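PDB 6GKE: fucose-specific lectin from Aleuria aurantia, which binds L-fucose, with its strongest preference for alpha-1,6-linked core fucose on glycoproteins, and might play a role in fruiting-body differentiation. Local coordinates for residues T171-G176 against A216-S221; A64-K69 against L115-W120; R21-Y26 against D275-F280. The protein carries 1 engineered substitution. All coordinates share one frame; numbering follows the deposited sequence. Where two conformers were deposited one is given.

Contact 1 of 3, residues T171-G176 against A216-S221; sequences TAIGPG and AISWGS
T171 carries its hydroxyl anti to the backbone N (chi1 -174°), whereas the S218 hydroxyl lies between its own backbone N and carbonyl carbon (chi1 65°); each is thereby turned across the gap, and T171 OG1 and S218 OG hydrogen-bond at 2.8 Å. The geometry suits either hydroxyl as donor. Apolar branches pack around this pair. I173 CG2 comes within 3.6 Å of S218 OG and also lies against the serine CB, while T171 CG2 rests more loosely against A216 CB. A water joins the polar groups, donating to A172 O at 2.6 Å and lying 2.9 Å from S218 OG, with a weak further bond to S218 O.

The strands involved, 168-174 and 213-219, each open a four-stranded blade of the six-bladed beta-propeller. They run in nearly the same direction, 19° apart, without a direct backbone hydrogen bond between these two segments. Each bonds instead within its own sheet, T171 to R179 and I217 to R226, so that side chains and water join the two blades. Beyond S218 the chains diverge, and two further waters span the gap between I173 O and G220 O, one of them 2.8 Å from each carbonyl oxygen. At that end I173 and G174 form a classic beta bulge against strand 177-183. I173 also belongs to a fucose pocket: its side chain touches the sugar, the fucose-binding R179 and I225 of the following blade, while W219 touches a different fucose.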
loop_
_atom_site.group_PDB
_atom_site.type_symbol
_atom_site.label_atom_id
_atom_site.label_comp_id
_atom_site.label_asym_id
_atom_site.label_seq_id
_atom_site.Cartn_x
_atom_site.Cartn_y
_atom_site.Cartn_z
ATOM N N THR A 171 -8.014 25.316 -11.399
ATOM C CA THR A 171 -8.753 26.224 -10.533
ATOM C C THR A 171 -9.388 27.337 -11.369
ATOM O O THR A 171 -8.791 27.831 -12.327
ATOM C CB THR A 171 -7.850 26.733 -9.401
ATOM O OG1 THR A 171 -8.624 27.499 -8.477
ATOM C CG2 THR A 171 -6.682 27.565 -9.876
ATOM N N ALA A 172 -10.609 27.723 -10.980
ATOM C CA ALA A 172 -11.287 28.883 -11.540
ATOM C C ALA A 172 -10.942 30.086 -10.664
ATOM O O ALA A 172 -11.451 30.217 -9.554
ATOM C CB ALA A 172 -12.779 28.658 -11.607
ATOM N N ILE A 173 -10.050 30.944 -11.162
ATOM C CA ILE A 173 -9.520 32.062 -10.372
ATOM C C ILE A 173 -10.493 33.244 -10.357
ATOM O O ILE A 173 -10.297 34.193 -9.606
ATOM C CB ILE A 173 -8.125 32.481 -10.872
ATOM C CG1 ILE A 173 -8.157 33.126 -12.261
ATOM C CG2 ILE A 173 -7.162 31.304 -10.811
ATOM C CD1 ILE A 173 -6.866 33.832 -12.628
ATOM N N GLY A 174 -11.513 33.190 -11.211
ATOM C CA GLY A 174 -12.568 34.175 -11.269
ATOM C C GLY A 174 -13.644 33.646 -12.199
ATOM O O GLY A 174 -13.483 32.562 -12.756
ATOM N N PRO A 175 -14.756 34.378 -12.396
ATOM C CA PRO A 175 -15.824 33.896 -13.266
ATOM C C PRO A 175 -15.307 33.646 -14.688
ATOM O O PRO A 175 -14.853 34.564 -15.355
ATOM C CB PRO A 175 -16.857 35.029 -13.227
ATOM C CG PRO A 175 -16.584 35.739 -11.919
ATOM C CD PRO A 175 -15.083 35.655 -11.747
ATOM N N GLY A 176 -15.326 32.384 -15.108
ATOM C CA GLY A 176 -14.888 32.001 -16.444
ATOM C C GLY A 176 -13.406 32.254 -16.686
ATOM O O GLY A 176 -12.989 32.340 -17.833
ATOM N N ALA A 216 -4.178 22.692 -7.136
ATOM C CA ALA A 216 -4.202 24.151 -7.193
ATOM C C ALA A 216 -5.528 24.659 -6.641
ATOM O O ALA A 216 -6.573 24.052 -6.874
ATOM C CB ALA A 216 -3.998 24.649 -8.605
ATOM N N ILE A 217 -5.452 25.798 -5.946
ATOM C CA ILE A 217 -6.613 26.494 -5.398
ATOM C C ILE A 217 -6.458 27.987 -5.689
ATOM O O ILE A 217 -5.371 28.477 -6.005
ATOM C CB ILE A 217 -6.756 26.250 -3.883
ATOM C CG1 ILE A 217 -5.524 26.771 -3.132
ATOM C CG2 ILE A 217 -7.026 24.781 -3.605
ATOM C CD1 ILE A 217 -5.659 26.850 -1.636
ATOM N N SER A 218 -7.551 28.725 -5.521
ATOM C CA SER A 218 -7.521 30.164 -5.701
ATOM C C SER A 218 -8.707 30.785 -4.968
ATOM O O SER A 218 -9.700 30.111 -4.701
ATOM C CB SER A 218 -7.535 30.539 -7.165
ATOM O OG SER A 218 -8.755 30.161 -7.788
ATOM N N TRP A 219 -8.590 32.078 -4.670
ATOM C CA TRP A 219 -9.674 32.819 -4.060
ATOM C C TRP A 219 -9.418 34.311 -4.241
ATOM O O TRP A 219 -8.323 34.734 -4.598
ATOM C CB TRP A 219 -9.837 32.474 -2.573
ATOM C CG TRP A 219 -8.750 33.009 -1.690
ATOM C CD1 TRP A 219 -8.772 34.130 -0.907
ATOM C CD2 TRP A 219 -7.462 32.403 -1.483
ATOM N NE1 TRP A 219 -7.580 34.260 -0.243
ATOM C CE2 TRP A 219 -6.755 33.216 -0.575
ATOM C CE3 TRP A 219 -6.845 31.241 -1.966
ATOM C CZ2 TRP A 219 -5.455 32.906 -0.167
ATOM C CZ3 TRP A 219 -5.565 30.934 -1.558
ATOM C CH2 TRP A 219 -4.885 31.756 -0.663
ATOM N N GLY A 220 -10.449 35.101 -3.968
ATOM C CA GLY A 220 -10.286 36.524 -3.804
ATOM C C GLY A 220 -10.318 37.302 -5.108
ATOM O O GLY A 220 -10.813 36.837 -6.133
ATOM N N SER A 221 -9.805 38.534 -5.029
ATOM C CA SER A 221 -9.964 39.544 -6.065
ATOM C C SER A 221 -8.670 39.789 -6.847
ATOM O O SER A 221 -8.722 40.248 -7.976
ATOM C CB SER A 221 -10.473 40.831 -5.462
ATOM O OG SER A 221 -9.562 41.370 -4.505
HETATM O O HOH W 1 -11.464 30.635 -7.014
HETATM O O HOH W 2 -11.209 34.221 -7.007
HETATM O O HOH W 3 -10.919 36.850 -8.864
#

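Contact 2 of 3, residues A64-K69 against L115-W120; sequences AAVTWK and LAALQW
Q119 OE1, held over the indole of W68, accepts a hydrogen bond from the backbone N of G122 and a weak one from the backbone N of N129. These bonds, both made within the blade of Q119, fix the rotation of the carboxamide where it meets the neighbouring blade. OE1 stands 4.0 Å above the plane of the W68 ring, offset toward its rim, and the amide and ring planes are 26° apart. Q119 CG approaches W68 CE3 obliquely at 3.9 Å, and at the amide end Q119 NE2 lies 3.8 Å from W68 CB. With CG anti to the backbone N (chi1 -173°) and the chain bent at chi2, the glutamine reaches across and turns its amide over the indole, the two side chains crossing at about a right angle.

Strands 64-70 and 116-120 are the first strands of two consecutive propeller blades. Their axes run almost parallel, 9° apart, with a closest approach of 5.7 Å, and no hydrogen bond links the two segments; the blades meet through side chains, small ones away from the W68 end. V66 CG1 sits 3.8 Å from A117 CB and against the L118 carbonyl carbon, while V66 CB meets Q119 CB. Farther back, A64 CB fits between L115 CB and A117 CB, the latter 4.0 Å away. On the other side of strand 64-70, A65 and T67 pack against strand 10-15 of the first blade. W68 is also touched by P128, I130 and the fucose-binding R77, and its side chain comes near a bound fucose; W120 lines another fucose pocket.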
loop_
_atom_site.group_PDB
_atom_site.type_symbol
_atom_site.label_atom_id
_atom_site.label_comp_id
_atom_site.label_asym_id
_atom_site.label_seq_id
_atom_site.Cartn_x
_atom_site.Cartn_y
_atom_site.Cartn_z
ATOM N N ALA A 64 -11.261 13.335 -8.970
ATOM C CA ALA A 64 -11.364 14.781 -8.838
ATOM C C ALA A 64 -12.769 15.090 -8.322
ATOM O O ALA A 64 -13.663 14.263 -8.457
ATOM C CB ALA A 64 -11.086 15.478 -10.155
ATOM N N ALA A 65 -12.966 16.271 -7.744
ATOM C CA ALA A 65 -14.283 16.615 -7.222
ATOM C C ALA A 65 -14.484 18.127 -7.215
ATOM O O ALA A 65 -13.525 18.883 -7.026
ATOM C CB ALA A 65 -14.469 16.058 -5.833
ATOM N N VAL A 66 -15.749 18.532 -7.379
ATOM C CA VAL A 66 -16.172 19.936 -7.272
ATOM C C VAL A 66 -17.494 20.007 -6.507
ATOM O O VAL A 66 -18.215 19.015 -6.390
ATOM C CB VAL A 66 -16.324 20.607 -8.649
ATOM C CG1 VAL A 66 -14.999 20.687 -9.386
ATOM C CG2 VAL A 66 -17.379 19.924 -9.511
ATOM N N THR A 67 -17.819 21.212 -6.032
ATOM C CA THR A 67 -19.050 21.438 -5.294
ATOM C C THR A 67 -19.542 22.869 -5.517
ATOM O O THR A 67 -18.764 23.776 -5.790
ATOM C CB THR A 67 -18.842 21.146 -3.802
ATOM O OG1 THR A 67 -20.082 21.189 -3.093
ATOM C CG2 THR A 67 -17.890 22.118 -3.137
ATOM N N TRP A 68 -20.852 23.044 -5.371
ATOM C CA TRP A 68 -21.494 24.352 -5.346
ATOM C C TRP A 68 -22.837 24.185 -4.630
ATOM O O TRP A 68 -23.284 23.060 -4.407
ATOM C CB TRP A 68 -21.668 24.947 -6.756
ATOM C CG TRP A 68 -22.642 24.199 -7.617
ATOM C CD1 TRP A 68 -23.952 24.502 -7.845
ATOM C CD2 TRP A 68 -22.381 22.992 -8.358
ATOM N NE1 TRP A 68 -24.522 23.571 -8.670
ATOM C CE2 TRP A 68 -23.584 22.631 -8.998
ATOM C CE3 TRP A 68 -21.254 22.184 -8.548
ATOM C CZ2 TRP A 68 -23.694 21.496 -9.797
ATOM C CZ3 TRP A 68 -21.359 21.063 -9.345
ATOM C CH2 TRP A 68 -22.567 20.724 -9.956
ATOM N N LYS A 69 -23.462 25.307 -4.275
ATOM C CA LYS A 69 -24.764 25.274 -3.641
ATOM C C LYS A 69 -25.837 25.582 -4.690
ATOM O O LYS A 69 -25.676 26.456 -5.518
ATOM C CB LYS A 69 -24.808 26.253 -2.466
ATOM C CG LYS A 69 -26.083 26.187 -1.642
ATOM C CD LYS A 69 -25.964 26.858 -0.288
ATOM C CE LYS A 69 -25.360 28.246 -0.351
ATOM N NZ LYS A 69 -25.435 28.942 0.957
ATOM N N LEU A 115 -6.782 13.075 -13.045
ATOM C CA LEU A 115 -7.947 13.901 -13.325
ATOM C C LEU A 115 -7.874 15.170 -12.488
ATOM O O LEU A 115 -7.458 15.134 -11.324
ATOM C CB LEU A 115 -9.249 13.173 -12.972
ATOM C CG LEU A 115 -9.609 11.957 -13.819
ATOM C CD1 LEU A 115 -10.860 11.293 -13.269
ATOM C CD2 LEU A 115 -9.801 12.325 -15.283
ATOM N N ALA A 116 -8.364 16.267 -13.067
ATOM C CA ALA A 116 -8.610 17.476 -12.308
ATOM C C ALA A 116 -9.955 18.037 -12.747
ATOM O O ALA A 116 -10.428 17.755 -13.845
ATOM C CB ALA A 116 -7.510 18.488 -12.519
ATOM N N ALA A 117 -10.566 18.844 -11.883
ATOM C CA ALA A 117 -11.816 19.473 -12.226
ATOM C C ALA A 117 -11.899 20.834 -11.549
ATOM O O ALA A 117 -11.314 21.055 -10.490
ATOM C CB ALA A 117 -12.996 18.606 -11.845
ATOM N N LEU A 118 -12.664 21.725 -12.180
ATOM C CA LEU A 118 -12.994 23.012 -11.597
ATOM C C LEU A 118 -14.460 23.328 -11.892
ATOM O O LEU A 118 -15.098 22.706 -12.745
ATOM C CB LEU A 118 -12.051 24.109 -12.113
ATOM C CG LEU A 118 -12.034 24.371 -13.621
ATOM C CD1 LEU A 118 -13.268 25.123 -14.108
ATOM C CD2 LEU A 118 -10.779 25.149 -14.002
ATOM N N GLN A 119 -14.980 24.320 -11.173
ATOM C CA GLN A 119 -16.337 24.770 -11.357
ATOM C C GLN A 119 -16.394 26.262 -11.035
ATOM O O GLN A 119 -15.715 26.721 -10.124
ATOM C CB GLN A 119 -17.287 23.977 -10.455
ATOM C CG GLN A 119 -18.769 24.247 -10.683
ATOM C CD GLN A 119 -19.346 25.510 -10.085
ATOM O OE1 GLN A 119 -20.306 26.061 -10.624
ATOM N NE2 GLN A 119 -18.807 25.964 -8.959
ATOM N N TRP A 120 -17.242 26.991 -11.762
ATOM C CA TRP A 120 -17.587 28.352 -11.350
ATOM C C TRP A 120 -19.037 28.647 -11.722
ATOM O O TRP A 120 -19.573 28.122 -12.691
ATOM C CB TRP A 120 -16.662 29.417 -11.969
ATOM C CG TRP A 120 -17.118 29.856 -13.326
ATOM C CD1 TRP A 120 -17.991 30.868 -13.600
ATOM C CD2 TRP A 120 -16.815 29.238 -14.588
ATOM N NE1 TRP A 120 -18.243 30.933 -14.942
ATOM C CE2 TRP A 120 -17.529 29.952 -15.576
ATOM C CE3 TRP A 120 -15.995 28.174 -14.986
ATOM C CZ2 TRP A 120 -17.452 29.631 -16.929
ATOM C CZ3 TRP A 120 -15.921 27.860 -16.327
ATOM C CH2 TRP A 120 -16.641 28.579 -17.280
#

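Contact 3 of 3, residues R21-Y26 against D275-F280. With FUC (alpha-L-fucopyranose), chain C.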
loop_
_atom_site.group_PDB
_atom_site.type_symbol
_atom_site.label_atom_id
_atom_site.label_comp_id
_atom_site.label_asym_id
_atom_site.label_seq_id
_atom_site.Cartn_x
_atom_site.Cartn_y
_atom_site.Cartn_z
ATOM N N ARG A 21 -17.275 25.716 8.546
ATOM C CA ARG A 21 -16.671 25.188 7.295
ATOM C C ARG A 21 -16.893 23.680 7.127
ATOM O O ARG A 21 -16.413 22.876 7.952
ATOM C CB ARG A 21 -15.157 25.388 7.309
ATOM C CG ARG A 21 -14.430 24.766 6.127
ATOM C CD ARG A 21 -12.961 24.715 6.457
ATOM N NE ARG A 21 -12.169 24.201 5.358
ATOM C CZ ARG A 21 -10.888 23.876 5.450
ATOM N NH1 ARG A 21 -10.279 23.912 6.623
ATOM N NH2 ARG A 21 -10.220 23.539 4.363
ATOM N N GLN A 22 -17.486 23.289 5.991
ATOM C CA GLN A 22 -17.724 21.881 5.705
ATOM C C GLN A 22 -16.664 21.406 4.712
ATOM O O GLN A 22 -16.394 22.075 3.718
ATOM C CB GLN A 22 -19.116 21.686 5.113
ATOM C CG GLN A 22 -20.238 21.876 6.123
ATOM C CD GLN A 22 -20.310 20.779 7.160
ATOM O OE1 GLN A 22 -20.032 19.616 6.885
ATOM N NE2 GLN A 22 -20.708 21.128 8.373
ATOM N N GLN A 23 -16.074 20.245 4.997
ATOM C CA GLN A 23 -15.128 19.616 4.095
ATOM C C GLN A 23 -15.609 18.203 3.775
ATOM O O GLN A 23 -16.187 17.520 4.628
ATOM C CB GLN A 23 -13.736 19.504 4.715
ATOM C CG GLN A 23 -13.087 20.838 5.025
ATOM C CD GLN A 23 -11.709 20.606 5.588
ATOM O OE1 GLN A 23 -10.769 20.269 4.863
ATOM N NE2 GLN A 23 -11.584 20.779 6.895
ATOM N N ARG A 24 -15.314 17.752 2.553
ATOM C CA ARG A 24 -15.463 16.355 2.198
ATOM C C ARG A 24 -14.177 15.917 1.504
ATOM O O ARG A 24 -13.600 16.665 0.725
ATOM C CB ARG A 24 -16.653 16.107 1.265
ATOM C CG ARG A 24 -17.991 16.639 1.761
ATOM C CD ARG A 24 -18.538 15.865 2.944
ATOM N NE ARG A 24 -19.844 16.349 3.390
ATOM C CZ ARG A 24 -20.043 17.315 4.286
ATOM N NH1 ARG A 24 -19.020 17.896 4.894
ATOM N NH2 ARG A 24 -21.276 17.704 4.563
ATOM N N VAL A 25 -13.748 14.689 1.797
ATOM C CA VAL A 25 -12.600 14.110 1.129
ATOM C C VAL A 25 -12.997 12.716 0.640
ATOM O O VAL A 25 -13.722 11.990 1.318
ATOM C CB VAL A 25 -11.342 14.129 2.022
ATOM C CG1 VAL A 25 -11.513 13.352 3.307
ATOM C CG2 VAL A 25 -10.100 13.676 1.274
ATOM N N TYR A 26 -12.522 12.395 -0.571
ATOM C CA TYR A 26 -12.841 11.179 -1.300
ATOM C C TYR A 26 -11.552 10.394 -1.523
ATOM O O TYR A 26 -10.513 10.961 -1.878
ATOM C CB TYR A 26 -13.523 11.497 -2.640
ATOM C CG TYR A 26 -14.774 12.296 -2.415
ATOM C CD1 TYR A 26 -15.947 11.681 -2.013
ATOM C CD2 TYR A 26 -14.749 13.679 -2.463
ATOM C CE1 TYR A 26 -17.072 12.416 -1.687
ATOM C CE2 TYR A 26 -15.864 14.430 -2.141
ATOM C CZ TYR A 26 -17.023 13.799 -1.734
ATOM O OH TYR A 26 -18.098 14.547 -1.359
ATOM N N ASP A 275 -9.255 29.267 4.373
ATOM C CA ASP A 275 -9.009 27.969 4.987
ATOM C C ASP A 275 -8.493 27.035 3.894
ATOM O O ASP A 275 -9.069 27.000 2.808
ATOM C CB ASP A 275 -10.284 27.416 5.616
ATOM C CG ASP A 275 -10.889 28.351 6.644
ATOM O OD1 ASP A 275 -10.181 28.694 7.608
ATOM O OD2 ASP A 275 -12.056 28.742 6.463
ATOM N N ILE A 276 -7.394 26.319 4.177
ATOM C CA ILE A 276 -6.759 25.424 3.205
ATOM C C ILE A 276 -6.432 24.095 3.881
ATOM O O ILE A 276 -5.833 24.075 4.953
ATOM C CB ILE A 276 -5.473 26.025 2.602
ATOM C CG1 ILE A 276 -5.691 27.432 2.042
ATOM C CG2 ILE A 276 -4.907 25.082 1.549
ATOM C CD1 ILE A 276 -4.411 28.168 1.717
ATOM N N SER A 277 -6.791 22.998 3.208
ATOM C CA SER A 277 -6.339 21.656 3.563
ATOM C C SER A 277 -5.567 21.059 2.388
ATOM O O SER A 277 -6.030 21.157 1.257
ATOM C CB SER A 277 -7.491 20.751 3.904
ATOM O OG SER A 277 -8.205 21.233 5.032
ATOM N N VAL A 278 -4.433 20.412 2.675
ATOM C CA VAL A 278 -3.717 19.639 1.658
ATOM C C VAL A 278 -3.534 18.225 2.210
ATOM O O VAL A 278 -2.781 18.011 3.163
ATOM C CB VAL A 278 -2.371 20.261 1.243
ATOM C CG1 VAL A 278 -1.744 19.457 0.112
ATOM C CG2 VAL A 278 -2.519 21.717 0.839
ATOM N N PHE A 279 -4.246 17.276 1.601
ATOM C CA PHE A 279 -4.299 15.889 2.047
ATOM C C PHE A 279 -3.150 15.079 1.448
ATOM O O PHE A 279 -2.729 15.331 0.318
ATOM C CB PHE A 279 -5.632 15.260 1.641
ATOM C CG PHE A 279 -6.797 15.933 2.306
ATOM C CD1 PHE A 279 -7.226 15.509 3.554
ATOM C CD2 PHE A 279 -7.418 17.032 1.730
ATOM C CE1 PHE A 279 -8.276 16.147 4.194
ATOM C CE2 PHE A 279 -8.461 17.674 2.380
ATOM C CZ PHE A 279 -8.885 17.234 3.612
ATOM N N PHE A 280 -2.677 14.094 2.221
ATOM C CA PHE A 280 -1.634 13.188 1.783
ATOM C C PHE A 280 -1.843 11.824 2.446
ATOM O O PHE A 280 -2.656 11.669 3.361
ATOM C CB PHE A 280 -0.244 13.777 2.063
ATOM C CG PHE A 280 0.139 13.968 3.509
ATOM C CD1 PHE A 280 -0.170 15.143 4.184
ATOM C CD2 PHE A 280 0.864 12.997 4.184
ATOM C CE1 PHE A 280 0.221 15.332 5.500
ATOM C CE2 PHE A 280 1.253 13.186 5.500
ATOM C CZ PHE A 280 0.933 14.351 6.156
HETATM C C1 FUC C . -23.705 14.909 4.097
HETATM C C2 FUC C . -23.026 13.650 3.595
HETATM C C3 FUC C . -23.239 13.484 2.093
HETATM C C4 FUC C . -22.832 14.750 1.355
HETATM C C5 FUC C . -23.599 15.933 1.935
HETATM C C6 FUC C . -23.235 17.264 1.290
HETATM O O1 FUC C . -25.107 14.692 4.024
HETATM O O2 FUC C . -23.578 12.519 4.278
HETATM O O3 FUC C . -22.531 12.333 1.619
HETATM O O4 FUC C . -21.431 15.010 1.491
HETATM O O5 FUC C . -23.304 16.036 3.329
HETATM O O HOH W 4 -7.549 23.325 7.123
#
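The F279 ring receives V25 CG2 over one face, a CH-pi contact 4.0 Å from the ring centroid and only 9° off the normal, and has Q23 OE1 at its edge. The guanidinium of R21, in one of its two deposited conformers, is sandwiched: Q23 CD lies 3.4 Å above the plane of one face and D275 CB 3.5 Å above the opposite one, each over the centre. S277 N and a water lie at its edge, in plane. R21 thus meets D275 through the aspartate CB rather than the carboxylate, whose charged atoms are not in contact with the guanidinium; in this conformer R21 NE bonds to S14 OG. The extended R21 chain, with CG anti to the backbone N (chi1 175°), spans to the other strand.

Strands 22-28 and 275-282 are second strands of blades 1 and 6, so these side chains join the first and last blades where the six-bladed propeller closes its ring. At the centre of the interface S277 OG donates to Q23 OE1 at 2.7 Å, tilted 33° from the carbonyl plane; the same oxygen is bonded by N269 ND2. The edge water accepts from R21 NH1 in this conformer and donates to I276 O and S277 OG.

On the other side of strand 22-28, R24 binds fucose, donating from NE to O4 at 2.8 Å and from NH2 to O5 at 2.9 Å. R24 NH1 is anchored by Q22 OE1 at 2.8 Å, on a carbonyl lone pair, and by Q23 O. E36 and W97 also hydrogen-bond this sugar.

Overall arrangement
The three contacts sample different junctions of one six-bladed propeller. Contact 2 joins repeats 2 and 3, contact 1 repeats 4 and 5, and contact 3 repeats 1 and 6. Along the chain contact 2 precedes contact 1, and both fall between the two segments of contact 3. Their centres lie about 12 Å (contacts 1 and 2), 13 Å (2 and 3) and 17 Å (1 and 3) apart, and each pair touches: P175 packs on W120, Y26 on A65, and I217 on I276. Fucose sites lie at five of the six junctions; contacts 1 and 2 border such pockets, whereas contact 3 probably marks the sixth, unsuited to fucose, between the R24 and I276 pockets.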